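Local coordinates for protein cellulose 1,4-beta-cellobiosidase (Thermobifida fusca, PDB 4JJJ) that probably cleaves cellulose from chain ends to release cellobiose, through the glycoside hydrolase family 48 catalytic domain that this chain represents, at residues 28-33 and 50-55; 98-103 and 125-130; 121-126 and 271-276; 144-149 and 224-229. The protein carries 1 engineered substitution. All coordinates share one frame; numbering follows the deposited sequence. Where two conformers were deposited one is given.

Contact 1: 28-33 and 50-55; sequences LVPYHS and SEAFSY. With BGC (beta-D-glucopyranose), chain B.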
loop_
_atom_site.group_PDB
_atom_site.type_symbol
_atom_site.label_atom_id
_atom_site.label_comp_id
_atom_site.label_asym_id
_atom_site.label_seq_id
_atom_site.Cartn_x
_atom_site.Cartn_y
_atom_site.Cartn_z
ATOM N N LEU A 28 -9.294 16.633 -9.500
ATOM C CA LEU A 28 -9.968 15.358 -9.328
ATOM C C LEU A 28 -9.315 14.530 -8.223
ATOM O O LEU A 28 -8.118 14.431 -8.156
ATOM C CB LEU A 28 -9.915 14.586 -10.635
ATOM C CG LEU A 28 -10.514 15.275 -11.835
ATOM C CD1 LEU A 28 -10.332 14.434 -13.046
ATOM C CD2 LEU A 28 -11.949 15.559 -11.643
ATOM N N VAL A 29 -10.181 13.932 -7.438
ATOM C CA VAL A 29 -9.792 12.996 -6.380
ATOM C C VAL A 29 -10.468 11.652 -6.667
ATOM O O VAL A 29 -11.697 11.528 -6.652
ATOM C CB VAL A 29 -10.189 13.523 -4.993
ATOM C CG1 VAL A 29 -9.827 12.499 -3.861
ATOM C CG2 VAL A 29 -9.536 14.827 -4.711
ATOM N N PRO A 30 -9.672 10.618 -6.969
ATOM C CA PRO A 30 -10.282 9.320 -7.262
ATOM C C PRO A 30 -10.818 8.657 -6.013
ATOM O O PRO A 30 -10.239 8.823 -4.940
ATOM C CB PRO A 30 -9.117 8.464 -7.790
ATOM C CG PRO A 30 -7.918 9.047 -7.096
ATOM C CD PRO A 30 -8.216 10.570 -7.104
ATOM N N TYR A 31 -11.902 7.936 -6.142
ATOM C CA TYR A 31 -12.391 7.060 -5.088
ATOM C C TYR A 31 -11.662 5.758 -5.158
ATOM O O TYR A 31 -11.138 5.377 -6.182
ATOM C CB TYR A 31 -13.875 6.803 -5.313
ATOM C CG TYR A 31 -14.823 8.002 -5.214
ATOM C CD1 TYR A 31 -14.877 8.802 -4.057
ATOM C CD2 TYR A 31 -15.700 8.270 -6.222
ATOM C CE1 TYR A 31 -15.812 9.810 -3.928
ATOM C CE2 TYR A 31 -16.609 9.298 -6.096
ATOM C CZ TYR A 31 -16.631 10.037 -4.962
ATOM O OH TYR A 31 -17.593 11.076 -4.833
ATOM N N HIS A 32 -11.721 4.982 -4.057
ATOM C CA HIS A 32 -11.216 3.597 -4.068
ATOM C C HIS A 32 -11.932 2.782 -5.146
ATOM O O HIS A 32 -11.353 2.047 -5.907
ATOM C CB HIS A 32 -11.350 2.964 -2.701
ATOM C CG HIS A 32 -10.946 1.511 -2.721
ATOM N ND1 HIS A 32 -9.620 1.116 -2.795
ATOM C CD2 HIS A 32 -11.679 0.379 -2.637
ATOM C CE1 HIS A 32 -9.562 -0.191 -2.789
ATOM N NE2 HIS A 32 -10.789 -0.680 -2.660
ATOM N N SER A 33 -13.247 2.993 -5.203
ATOM C CA SER A 33 -14.104 2.300 -6.204
ATOM C C SER A 33 -15.351 3.076 -6.484
ATOM O O SER A 33 -15.806 3.896 -5.709
ATOM C CB SER A 33 -14.469 0.870 -5.745
ATOM O OG SER A 33 -15.083 0.920 -4.492
ATOM N N SER A 50 -3.635 6.655 -1.021
ATOM C CA SER A 50 -2.461 7.074 -1.732
ATOM C C SER A 50 -2.200 6.084 -2.886
ATOM O O SER A 50 -1.664 6.473 -3.957
ATOM C CB SER A 50 -1.264 7.308 -0.805
ATOM O OG SER A 50 -0.928 6.116 -0.166
ATOM N N GLU A 51 -2.569 4.835 -2.727
ATOM C CA GLU A 51 -2.558 3.911 -3.790
ATOM C C GLU A 51 -3.313 4.467 -5.005
ATOM O O GLU A 51 -2.848 4.408 -6.131
ATOM C CB GLU A 51 -3.138 2.570 -3.284
ATOM C CG GLU A 51 -3.575 1.592 -4.365
ATOM C CD GLU A 51 -4.172 0.379 -3.713
ATOM O OE1 GLU A 51 -5.416 0.296 -3.612
ATOM O OE2 GLU A 51 -3.374 -0.477 -3.187
ATOM N N ALA A 52 -4.568 4.838 -4.797
ATOM C CA ALA A 52 -5.369 5.366 -5.919
ATOM C C ALA A 52 -4.714 6.518 -6.595
ATOM O O ALA A 52 -4.718 6.604 -7.819
ATOM C CB ALA A 52 -6.747 5.703 -5.467
ATOM N N PHE A 53 -4.131 7.420 -5.781
ATOM C CA PHE A 53 -3.417 8.537 -6.405
ATOM C C PHE A 53 -2.215 8.132 -7.234
ATOM O O PHE A 53 -2.068 8.605 -8.342
ATOM C CB PHE A 53 -3.022 9.626 -5.357
ATOM C CG PHE A 53 -4.064 10.629 -5.048
ATOM C CD1 PHE A 53 -4.196 11.790 -5.861
ATOM C CD2 PHE A 53 -4.885 10.524 -3.924
ATOM C CE1 PHE A 53 -5.129 12.743 -5.549
ATOM C CE2 PHE A 53 -5.851 11.481 -3.704
ATOM C CZ PHE A 53 -5.916 12.598 -4.414
ATOM N N SER A 54 -1.496 7.084 -6.791
ATOM C CA SER A 54 -0.372 6.599 -7.589
ATOM C C SER A 54 -0.826 6.034 -8.900
ATOM O O SER A 54 -0.174 6.183 -9.933
ATOM C CB SER A 54 0.502 5.644 -6.797
ATOM O OG SER A 54 -0.098 4.407 -6.477
ATOM N N TYR A 55 -1.994 5.356 -8.908
ATOM C CA TYR A 55 -2.564 4.837 -10.110
ATOM C C TYR A 55 -3.131 5.941 -11.036
ATOM O O TYR A 55 -3.058 5.826 -12.245
ATOM C CB TYR A 55 -3.630 3.767 -9.814
ATOM C CG TYR A 55 -3.065 2.400 -9.628
ATOM C CD1 TYR A 55 -2.916 1.539 -10.722
ATOM C CD2 TYR A 55 -2.686 1.928 -8.369
ATOM C CE1 TYR A 55 -2.409 0.283 -10.535
ATOM C CE2 TYR A 55 -2.117 0.635 -8.199
ATOM C CZ TYR A 55 -2.006 -0.181 -9.248
ATOM O OH TYR A 55 -1.522 -1.460 -9.147
HETATM C C2 BGC B . -7.245 -3.614 -2.290
HETATM C C3 BGC B . -5.996 -2.738 -2.356
HETATM C C4 BGC B . -4.893 -3.297 -1.411
HETATM C C5 BGC B . -4.689 -4.823 -1.590
HETATM C C6 BGC B . -3.749 -5.361 -0.537
HETATM C C1 BGC B . -6.921 -5.078 -2.523
HETATM O O2 BGC B . -8.165 -3.212 -3.296
HETATM O O3 BGC B . -6.394 -1.390 -2.002
HETATM O O4 BGC B . -3.670 -2.578 -1.669
HETATM O O5 BGC B . -5.972 -5.457 -1.507
HETATM O O6 BGC B . -4.235 -5.089 0.764
HETATM O O HOH W 1 -7.250 2.299 -3.607
#

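Contact 2: 98-103 and 125-130; sequences NPNSPA and VGQDPL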
loop_
_atom_site.group_PDB
_atom_site.type_symbol
_atom_site.label_atom_id
_atom_site.label_comp_id
_atom_site.label_asym_id
_atom_site.label_seq_id
_atom_site.Cartn_x
_atom_site.Cartn_y
_atom_site.Cartn_z
ATOM N N ASN A 98 12.607 16.358 17.415
ATOM C CA ASN A 98 14.006 16.169 17.799
ATOM C C ASN A 98 14.558 14.854 17.230
ATOM O O ASN A 98 14.257 13.754 17.736
ATOM C CB ASN A 98 14.116 16.109 19.329
ATOM C CG ASN A 98 15.546 15.891 19.802
ATOM O OD1 ASN A 98 16.512 15.904 19.007
ATOM N ND2 ASN A 98 15.705 15.783 21.153
ATOM N N PRO A 99 15.379 14.945 16.180
ATOM C CA PRO A 99 15.799 13.688 15.557
ATOM C C PRO A 99 16.682 12.816 16.448
ATOM O O PRO A 99 16.808 11.626 16.237
ATOM C CB PRO A 99 16.587 14.133 14.325
ATOM C CG PRO A 99 16.427 15.550 14.249
ATOM C CD PRO A 99 15.840 16.125 15.470
ATOM N N ASN A 100 17.303 13.425 17.469
ATOM C CA ASN A 100 17.996 12.643 18.446
ATOM C C ASN A 100 17.114 11.878 19.430
ATOM O O ASN A 100 17.579 10.980 20.124
ATOM C CB ASN A 100 18.961 13.537 19.258
ATOM C CG ASN A 100 20.141 14.045 18.459
ATOM O OD1 ASN A 100 20.344 13.810 17.257
ATOM N ND2 ASN A 100 20.976 14.766 19.158
ATOM N N SER A 101 15.834 12.207 19.479
ATOM C CA SER A 101 14.875 11.475 20.279
ATOM C C SER A 101 13.564 11.427 19.461
ATOM O O SER A 101 12.636 12.245 19.609
ATOM C CB SER A 101 14.664 12.170 21.621
ATOM O OG SER A 101 13.949 11.331 22.474
ATOM N N PRO A 102 13.562 10.513 18.495
ATOM C CA PRO A 102 12.467 10.519 17.527
ATOM C C PRO A 102 11.118 10.164 17.972
ATOM O O PRO A 102 10.143 10.674 17.392
ATOM C CB PRO A 102 12.930 9.522 16.449
ATOM C CG PRO A 102 14.346 9.228 16.707
ATOM C CD PRO A 102 14.615 9.537 18.176
ATOM N N ALA A 103 11.013 9.321 18.995
ATOM C CA ALA A 103 9.755 8.748 19.402
ATOM C C ALA A 103 9.984 8.067 20.731
ATOM O O ALA A 103 11.131 7.720 21.066
ATOM C CB ALA A 103 9.250 7.753 18.362
ATOM N N VAL A 125 15.570 4.071 21.909
ATOM C CA VAL A 125 15.227 4.513 20.546
ATOM C C VAL A 125 16.475 5.143 19.938
ATOM O O VAL A 125 17.237 5.970 20.553
ATOM C CB VAL A 125 14.015 5.442 20.565
ATOM C CG1 VAL A 125 13.527 5.957 19.198
ATOM C CG2 VAL A 125 12.871 4.715 21.279
ATOM N N GLY A 126 16.703 4.779 18.665
ATOM C CA GLY A 126 17.844 5.355 17.965
ATOM C C GLY A 126 17.687 6.767 17.485
ATOM O O GLY A 126 16.654 7.429 17.734
ATOM N N GLN A 127 18.737 7.262 16.873
ATOM C CA GLN A 127 18.766 8.577 16.271
ATOM C C GLN A 127 18.179 8.437 14.827
ATOM O O GLN A 127 18.433 7.483 14.119
ATOM C CB GLN A 127 20.202 9.110 16.224
ATOM C CG GLN A 127 20.634 9.557 17.688
ATOM C CD GLN A 127 22.023 10.214 17.801
ATOM O OE1 GLN A 127 22.813 10.168 16.861
ATOM N NE2 GLN A 127 22.328 10.813 18.985
ATOM N N ASP A 128 17.385 9.418 14.461
ATOM C CA ASP A 128 16.962 9.538 13.077
ATOM C C ASP A 128 17.972 10.278 12.257
ATOM O O ASP A 128 18.160 11.487 12.501
ATOM C CB ASP A 128 15.624 10.370 13.107
ATOM C CG ASP A 128 15.115 10.840 11.730
ATOM O OD1 ASP A 128 15.738 10.690 10.679
ATOM O OD2 ASP A 128 14.021 11.530 11.768
ATOM N N PRO A 129 18.567 9.619 11.228
ATOM C CA PRO A 129 19.670 10.198 10.455
ATOM C C PRO A 129 19.219 10.873 9.196
ATOM O O PRO A 129 20.053 11.332 8.440
ATOM C CB PRO A 129 20.532 8.980 10.104
ATOM C CG PRO A 129 19.506 7.923 9.904
ATOM C CD PRO A 129 18.401 8.173 10.922
ATOM N N LEU A 130 17.894 10.975 9.004
ATOM C CA LEU A 130 17.367 11.591 7.821
ATOM C C LEU A 130 16.867 13.017 8.029
ATOM O O LEU A 130 16.959 13.837 7.129
ATOM C CB LEU A 130 16.137 10.842 7.263
ATOM C CG LEU A 130 16.419 9.381 6.854
ATOM C CD1 LEU A 130 15.078 8.821 6.430
ATOM C CD2 LEU A 130 17.552 9.214 5.841
HETATM O O HOH W 2 19.757 12.492 14.736
#

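Contact 3: 121-126 and 271-276; sequences NNVPVG and YFKKIG. With BGC (beta-D-glucopyranose), chain D.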
loop_
_atom_site.group_PDB
_atom_site.type_symbol
_atom_site.label_atom_id
_atom_site.label_comp_id
_atom_site.label_asym_id
_atom_site.label_seq_id
_atom_site.Cartn_x
_atom_site.Cartn_y
_atom_site.Cartn_z
ATOM N N ASN A 121 9.579 4.197 28.521
ATOM C CA ASN A 121 10.804 4.990 28.406
ATOM C C ASN A 121 12.128 4.253 28.591
ATOM O O ASN A 121 13.200 4.842 28.217
ATOM C CB ASN A 121 10.807 6.126 29.455
ATOM C CG ASN A 121 9.727 7.127 29.193
ATOM O OD1 ASN A 121 9.488 7.501 28.048
ATOM N ND2 ASN A 121 9.023 7.525 30.233
ATOM N N ASN A 122 12.097 3.046 29.105
ATOM C CA ASN A 122 13.346 2.234 29.318
ATOM C C ASN A 122 13.809 1.529 28.057
ATOM O O ASN A 122 14.847 0.896 28.070
ATOM C CB ASN A 122 13.188 1.215 30.463
ATOM C CG ASN A 122 12.148 0.136 30.193
ATOM O OD1 ASN A 122 11.330 0.213 29.285
ATOM N ND2 ASN A 122 12.182 -0.896 31.005
ATOM N N VAL A 123 13.040 1.635 26.953
ATOM C CA VAL A 123 13.439 0.981 25.721
ATOM C C VAL A 123 14.187 1.994 24.875
ATOM O O VAL A 123 13.657 3.038 24.579
ATOM C CB VAL A 123 12.221 0.435 25.002
ATOM C CG1 VAL A 123 12.592 0.069 23.588
ATOM C CG2 VAL A 123 11.631 -0.749 25.731
ATOM N N PRO A 124 15.454 1.725 24.567
ATOM C CA PRO A 124 16.220 2.645 23.751
ATOM C C PRO A 124 15.651 2.825 22.318
ATOM O O PRO A 124 15.268 1.852 21.722
ATOM C CB PRO A 124 17.606 2.034 23.727
ATOM C CG PRO A 124 17.638 1.031 24.814
ATOM C CD PRO A 124 16.267 0.601 25.086
ATOM N N VAL A 125 15.570 4.071 21.909
ATOM C CA VAL A 125 15.227 4.513 20.546
ATOM C C VAL A 125 16.475 5.143 19.938
ATOM O O VAL A 125 17.237 5.970 20.553
ATOM C CB VAL A 125 14.015 5.442 20.565
ATOM C CG1 VAL A 125 13.527 5.957 19.198
ATOM C CG2 VAL A 125 12.871 4.715 21.279
ATOM N N GLY A 126 16.703 4.779 18.665
ATOM C CA GLY A 126 17.844 5.355 17.965
ATOM C C GLY A 126 17.687 6.767 17.485
ATOM O O GLY A 126 16.654 7.429 17.734
ATOM N N TYR A 271 11.705 2.122 15.503
ATOM C CA TYR A 271 12.253 2.994 16.509
ATOM C C TYR A 271 13.767 3.177 16.345
ATOM O O TYR A 271 14.509 3.459 17.326
ATOM C CB TYR A 271 11.899 2.486 17.910
ATOM C CG TYR A 271 10.443 2.635 18.222
ATOM C CD1 TYR A 271 9.919 3.874 18.503
ATOM C CD2 TYR A 271 9.585 1.490 18.180
ATOM C CE1 TYR A 271 8.518 4.024 18.741
ATOM C CE2 TYR A 271 8.213 1.635 18.410
ATOM C CZ TYR A 271 7.723 2.920 18.675
ATOM O OH TYR A 271 6.335 2.987 18.936
ATOM N N PHE A 272 14.232 3.151 15.116
ATOM C CA PHE A 272 15.592 3.371 14.736
ATOM C C PHE A 272 16.556 2.479 15.561
ATOM O O PHE A 272 17.639 2.925 15.873
ATOM C CB PHE A 272 15.942 4.877 14.824
ATOM C CG PHE A 272 15.168 5.728 13.832
ATOM C CD1 PHE A 272 15.613 5.855 12.520
ATOM C CD2 PHE A 272 13.969 6.369 14.222
ATOM C CE1 PHE A 272 14.795 6.562 11.638
ATOM C CE2 PHE A 272 13.204 7.104 13.329
ATOM C CZ PHE A 272 13.616 7.150 12.010
ATOM N N LYS A 273 16.121 1.284 15.875
ATOM C CA LYS A 273 17.060 0.309 16.469
ATOM C C LYS A 273 18.056 -0.137 15.479
ATOM O O LYS A 273 17.823 -0.245 14.264
ATOM C CB LYS A 273 16.346 -0.909 16.897
ATOM C CG LYS A 273 15.305 -0.766 17.950
ATOM C CD LYS A 273 15.798 -0.523 19.318
ATOM C CE LYS A 273 14.868 -1.157 20.368
ATOM N NZ LYS A 273 15.508 -0.832 21.683
ATOM N N LYS A 274 19.216 -0.546 15.977
ATOM C CA LYS A 274 20.158 -1.163 15.097
ATOM C C LYS A 274 19.560 -2.429 14.487
ATOM O O LYS A 274 18.930 -3.272 15.170
ATOM C CB LYS A 274 21.369 -1.596 15.900
ATOM C CG LYS A 274 22.506 -2.264 15.123
ATOM C CD LYS A 274 23.663 -2.541 16.117
ATOM C CE LYS A 274 24.856 -3.175 15.441
ATOM N NZ LYS A 274 25.668 -2.203 14.653
ATOM N N ILE A 275 19.773 -2.596 13.194
ATOM C CA ILE A 275 19.309 -3.812 12.542
ATOM C C ILE A 275 20.116 -5.027 12.846
ATOM O O ILE A 275 21.372 -5.006 12.803
ATOM C CB ILE A 275 19.284 -3.670 11.007
ATOM C CG1 ILE A 275 18.476 -2.447 10.577
ATOM C CG2 ILE A 275 18.850 -5.003 10.388
ATOM C CD1 ILE A 275 17.006 -2.530 10.877
ATOM N N GLY A 276 19.441 -6.090 13.213
ATOM C CA GLY A 276 20.048 -7.407 13.222
ATOM C C GLY A 276 20.056 -8.012 14.605
ATOM O O GLY A 276 20.548 -7.407 15.518
HETATM C C2 BGC D . 1.249 6.732 18.567
HETATM C C3 BGC D . 1.932 7.995 19.077
HETATM C C4 BGC D . 3.407 7.689 19.442
HETATM C C5 BGC D . 4.091 7.031 18.240
HETATM C C6 BGC D . 5.537 6.541 18.588
HETATM C C1 BGC D . 2.029 6.201 17.367
HETATM O O2 BGC D . -0.053 7.111 18.163
HETATM O O3 BGC D . 1.205 8.434 20.248
HETATM O O4 BGC D . 4.128 8.896 19.691
HETATM O O5 BGC D . 3.336 5.874 17.862
HETATM O O6 BGC D . 5.535 5.494 19.558
#

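Contact 4: 144-149 and 224-229; sequences YGMHWL and NADARA. Engineered in segment 224-229: Asn224 (natural residue Asp). With BGC (beta-D-glucopyranose), chain C.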
loop_
_atom_site.group_PDB
_atom_site.type_symbol
_atom_site.label_atom_id
_atom_site.label_comp_id
_atom_site.label_asym_id
_atom_site.label_seq_id
_atom_site.Cartn_x
_atom_site.Cartn_y
_atom_site.Cartn_z
ATOM N N TYR A 144 7.286 15.393 2.883
ATOM C CA TYR A 144 6.677 15.340 1.598
ATOM C C TYR A 144 6.456 13.842 1.198
ATOM O O TYR A 144 7.293 13.249 0.580
ATOM C CB TYR A 144 7.541 16.033 0.560
ATOM C CG TYR A 144 6.895 16.195 -0.791
ATOM C CD1 TYR A 144 7.126 15.346 -1.831
ATOM C CD2 TYR A 144 6.050 17.259 -1.021
ATOM C CE1 TYR A 144 6.566 15.564 -3.047
ATOM C CE2 TYR A 144 5.456 17.501 -2.214
ATOM C CZ TYR A 144 5.722 16.638 -3.259
ATOM O OH TYR A 144 5.172 16.920 -4.527
ATOM N N GLY A 145 5.324 13.353 1.642
ATOM C CA GLY A 145 4.897 11.950 1.461
ATOM C C GLY A 145 3.426 11.903 1.551
ATOM O O GLY A 145 2.850 12.726 2.242
ATOM N N MET A 146 2.780 10.998 0.791
ATOM C CA MET A 146 1.307 10.880 0.920
ATOM C C MET A 146 0.893 10.255 2.229
ATOM O O MET A 146 1.442 9.218 2.637
ATOM C CB MET A 146 0.719 10.125 -0.252
ATOM C CG MET A 146 0.967 10.743 -1.608
ATOM S SD MET A 146 -0.027 9.963 -2.919
ATOM C CE MET A 146 1.146 8.826 -3.548
ATOM N N HIS A 147 -0.179 10.756 2.853
ATOM C CA HIS A 147 -0.900 9.992 3.857
ATOM C C HIS A 147 -1.732 8.913 3.155
ATOM O O HIS A 147 -2.083 9.035 1.989
ATOM C CB HIS A 147 -1.778 10.902 4.686
ATOM C CG HIS A 147 -2.649 10.187 5.667
ATOM N ND1 HIS A 147 -2.165 9.484 6.735
ATOM C CD2 HIS A 147 -3.998 10.007 5.694
ATOM C CE1 HIS A 147 -3.140 8.920 7.397
ATOM N NE2 HIS A 147 -4.274 9.232 6.807
ATOM N N TRP A 148 -2.037 7.810 3.850
ATOM C CA TRP A 148 -2.535 6.657 3.103
ATOM C C TRP A 148 -4.022 6.661 2.765
ATOM O O TRP A 148 -4.405 5.938 1.833
ATOM C CB TRP A 148 -2.149 5.335 3.810
ATOM C CG TRP A 148 -3.159 4.776 4.777
ATOM C CD1 TRP A 148 -3.367 5.106 6.112
ATOM C CD2 TRP A 148 -4.126 3.735 4.495
ATOM N NE1 TRP A 148 -4.365 4.339 6.601
ATOM C CE2 TRP A 148 -4.873 3.509 5.661
ATOM C CE3 TRP A 148 -4.446 2.994 3.346
ATOM C CZ2 TRP A 148 -5.851 2.520 5.727
ATOM C CZ3 TRP A 148 -5.434 1.997 3.418
ATOM C CH2 TRP A 148 -6.123 1.770 4.613
ATOM N N LEU A 149 -4.813 7.344 3.552
ATOM C CA LEU A 149 -6.302 7.145 3.533
ATOM C C LEU A 149 -7.011 8.470 3.758
ATOM O O LEU A 149 -6.722 9.266 4.716
ATOM C CB LEU A 149 -6.767 6.263 4.692
ATOM C CG LEU A 149 -8.176 5.719 4.660
ATOM C CD1 LEU A 149 -8.478 4.822 3.496
ATOM C CD2 LEU A 149 -8.454 5.128 6.009
ATOM N N ASN A 224 4.328 1.362 -0.595
ATOM C CA ASN A 224 3.982 0.688 -1.873
ATOM C C ASN A 224 3.493 1.742 -2.886
ATOM O O ASN A 224 3.863 1.709 -4.070
ATOM C CB ASN A 224 2.904 -0.374 -1.681
ATOM C CG ASN A 224 2.831 -1.424 -2.788
ATOM O OD1 ASN A 224 3.672 -1.612 -3.580
ATOM N ND2 ASN A 224 1.745 -2.172 -2.696
ATOM N N ALA A 225 2.665 2.687 -2.397
ATOM C CA ALA A 225 2.073 3.771 -3.231
ATOM C C ALA A 225 3.085 4.859 -3.554
ATOM O O ALA A 225 3.128 5.213 -4.745
ATOM C CB ALA A 225 0.819 4.345 -2.565
ATOM N N ASP A 226 3.861 5.345 -2.591
ATOM C CA ASP A 226 4.779 6.436 -2.931
ATOM C C ASP A 226 5.880 5.896 -3.858
ATOM O O ASP A 226 6.233 6.585 -4.781
ATOM C CB ASP A 226 5.357 7.128 -1.655
ATOM C CG ASP A 226 4.398 8.039 -1.002
ATOM O OD1 ASP A 226 3.196 7.773 -0.975
ATOM O OD2 ASP A 226 4.825 8.990 -0.367
ATOM N N ALA A 227 6.276 4.649 -3.726
ATOM C CA ALA A 227 7.287 4.085 -4.625
ATOM C C ALA A 227 6.670 3.955 -6.004
ATOM O O ALA A 227 7.312 4.168 -7.036
ATOM C CB ALA A 227 7.779 2.711 -4.126
ATOM N N ARG A 228 5.411 3.497 -6.095
ATOM C CA ARG A 228 4.743 3.441 -7.418
ATOM C C ARG A 228 4.701 4.830 -8.092
ATOM O O ARG A 228 4.876 4.932 -9.260
ATOM C CB ARG A 228 3.307 2.946 -7.254
ATOM C CG ARG A 228 2.605 2.644 -8.540
ATOM C CD ARG A 228 1.212 2.094 -8.375
ATOM N NE ARG A 228 1.176 0.780 -7.636
ATOM C CZ ARG A 228 0.735 0.631 -6.371
ATOM N NH1 ARG A 228 0.303 1.632 -5.637
ATOM N NH2 ARG A 228 0.694 -0.566 -5.871
ATOM N N ALA A 229 4.405 5.897 -7.384
ATOM C CA ALA A 229 4.384 7.269 -7.905
ATOM C C ALA A 229 5.766 7.640 -8.502
ATOM O O ALA A 229 5.868 8.187 -9.584
ATOM C CB ALA A 229 4.008 8.197 -6.828
HETATM C C2 BGC C . -2.168 -1.097 5.024
HETATM C C3 BGC C . -2.380 -0.587 6.449
HETATM C C4 BGC C . -1.441 0.548 6.702
HETATM C C5 BGC C . -1.536 1.669 5.702
HETATM C C6 BGC C . -0.556 2.813 5.934
HETATM C C1 BGC C . -2.177 0.089 4.102
HETATM O O1 BGC C . -1.887 -0.349 2.764
HETATM O O2 BGC C . -3.139 -2.084 4.615
HETATM O O3 BGC C . -2.057 -1.692 7.331
HETATM O O4 BGC C . -1.979 1.114 7.949
HETATM O O5 BGC C . -1.248 1.105 4.412
HETATM O O6 BGC C . 0.793 2.265 5.968
HETATM O O HOH W 3 1.498 6.927 0.963
#

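Contact 1: 28-33 and 50-55
Pro30 lies across the ring of Phe53, its CD 4.1 Å from the ring centroid in a CH-pi contact over the face, while Val29 CG1 reaches Phe53 CZ obliquely at 4.0 Å. On the neighbouring helix residue, Pro30 CG rests on Ala52 CB at 3.9 Å, and together these groups seat strand 27-30 on the first turn of helix 50-67. The sugar side is carried by Glu51. Its CB and CG lead the chain outward, CG anti to the backbone N (chi1 163°) and CD continuing the extended line (chi2 -177°). The carboxylate plane is then turned across the chain (chi3 98°), and each oxygen takes one hydroxyl of a glucose unit: Glu51 OE1 accepts from O3 at 2.5 Å and OE2 from O4 at 2.6 Å. OE1 also takes a bond from a water, 2.7 Å away, that lies 2.8 Å from His32 ND1 at the edge of the imidazole, whose NE2 is paired with Glu40. Glu51 is the predicted proton donor, and both it and His32 line the glycan pocket. The apolar half fixes strand on helix; in the polar half the carboxylate grips two sugar hydroxyls directly, and a water ties one of its oxygens to His32.

Contact 2: 98-103 and 125-130
Asn100 and Gln127 both keep CG beside the backbone N (chi1 -69° and -75°) and, from backbones that run in opposite directions here, the two side chains lie side by side pointing the same way, with their amide planes stacked; Asn100 CG lies 3.9 Å from Gln127 NE2. Beneath this pair the backbones are joined by Asp128 N donating to Pro99 O at 2.9 Å, a nearly straight bond of 166°. Pro99 sits in the type I turn from Asn98 to Ser101, itself braced by an Asx turn in which Asn98 OD1 accepts from Asn100 N. A water adds a second bridge, donating to Asn100 OD1 and to Asp128 O, each 2.9 Å away. Farther in, Pro102 CD presses to 3.0 Å from Gly126 O, and both methyls of Val125, CG1 and CG2, approach Ala103 O to 3.5 Å. Asp128 is held as well by Tyr97 and Tyr265 at OD2. One backbone bond and one water bridge, with proline and amide packing, fasten two irregular loops, one of which carries Ala103 to the glycan pocket.

Contact 3: 121-126 and 271-276
Two hydrogen bonds join Pro124 and Gly126 to the loop 271-276. Lys273 NZ donates to Pro124 O at 2.7 Å, in the carbonyl plane and on a lone pair, and Gly126 N donates to Tyr271 O at 2.9 Å. The lysine chain is kinked at chi2 (-73°) and again at chi3, which brings NZ to the carbonyl, with Val123 CG1 beside the ammonium, 3.6 Å from Lys273 NZ. Of the weaker C-H...O kind, Gly126 CA comes to 3.2 Å from Phe272 O, a closeness made possible by the lack of a side chain at Gly126. Apolar contact comes from Val125, whose CG1 meets Tyr271 CB at 4.0 Å while its CG2 approaches the ring obliquely. The sugar contact is made by Tyr271, whose OH donates to O6 of a glucose unit at 2.7 Å, with O6 at the ring edge and in its plane; the same hydroxyl also pairs with Ile106 N. Lys273 NZ has further bonds to the carbonyl oxygens of Ala281 and Cys284, and Tyr385 adds a cation-pi contact. With three carbonyl dipoles and an aromatic ring around it, the buried ammonium is probably kept charged, and it ties together loops distant in sequence beside the glycan pocket.

Contact 4: 144-149 and 224-229
Met146 and Asp226 account for most of this contact, which joins a loop to helix 223-242 near the centre of the (alpha/alpha)6 barrel of family 48. The two side chains run alongside one another in opposite senses. Asp226 turns its carboxylate to the loop backbone: OD2 accepts from Met146 N at 3.1 Å through its syn lone pair, and Gly145 CA lies 3.5 Å from the same oxygen. Asn221 ND2 is a further donor to OD2, and because the backbone O of Asn221 binds a glucose unit, Asp226 stands in the second shell of the glycan pocket. Asp226 OD1 faces a water, 2.7 Å away, that also reaches Met146 O.

Met146 leaves the backbone with CG beside its own N (chi1 -60°), and a bend at chi3 (-96°) sets CE toward the helix. Met146 CE lies 3.5 Å from Asp226 OD1 and 4.4 Å from Ala229 CB, while Met259 of helix 250-263 packs on both Met146 and Asp226. One residue before Ala225, Asn224 is an engineered replacement for the aspartate predicted to be the nucleophile. On the loop, Trp148 presents one indole face to a glucose unit, whose C5 sits 3.5 Å above the ring plane; the opposite face carries Leu149 CB.

In the fold
Contacts 1 and 4 belong to the core: their centres lie about 12 and 8 Å from the centre of the chain, and each packs against the start of a barrel helix. They touch directly: Ser54 meets Arg228 and Ser50 bonds to Trp148, so the predicted acid and the engineered nucleophile position sit on neighbouring helices. The centres of contacts 2 and 3 both lie about 25 Å from the centre of the chain, and these two join loops. They share Val125 and Gly126, and Phe272 of contact 3 packs on Pro102 and Asp128 of contact 2. Contact 2 is the more exposed, with amides and a water at its rim, while contact 3 buries an ammonium among carbonyls. Inward, carboxylates and apolar groups predominate; outward, backbone bonds do more of the joining.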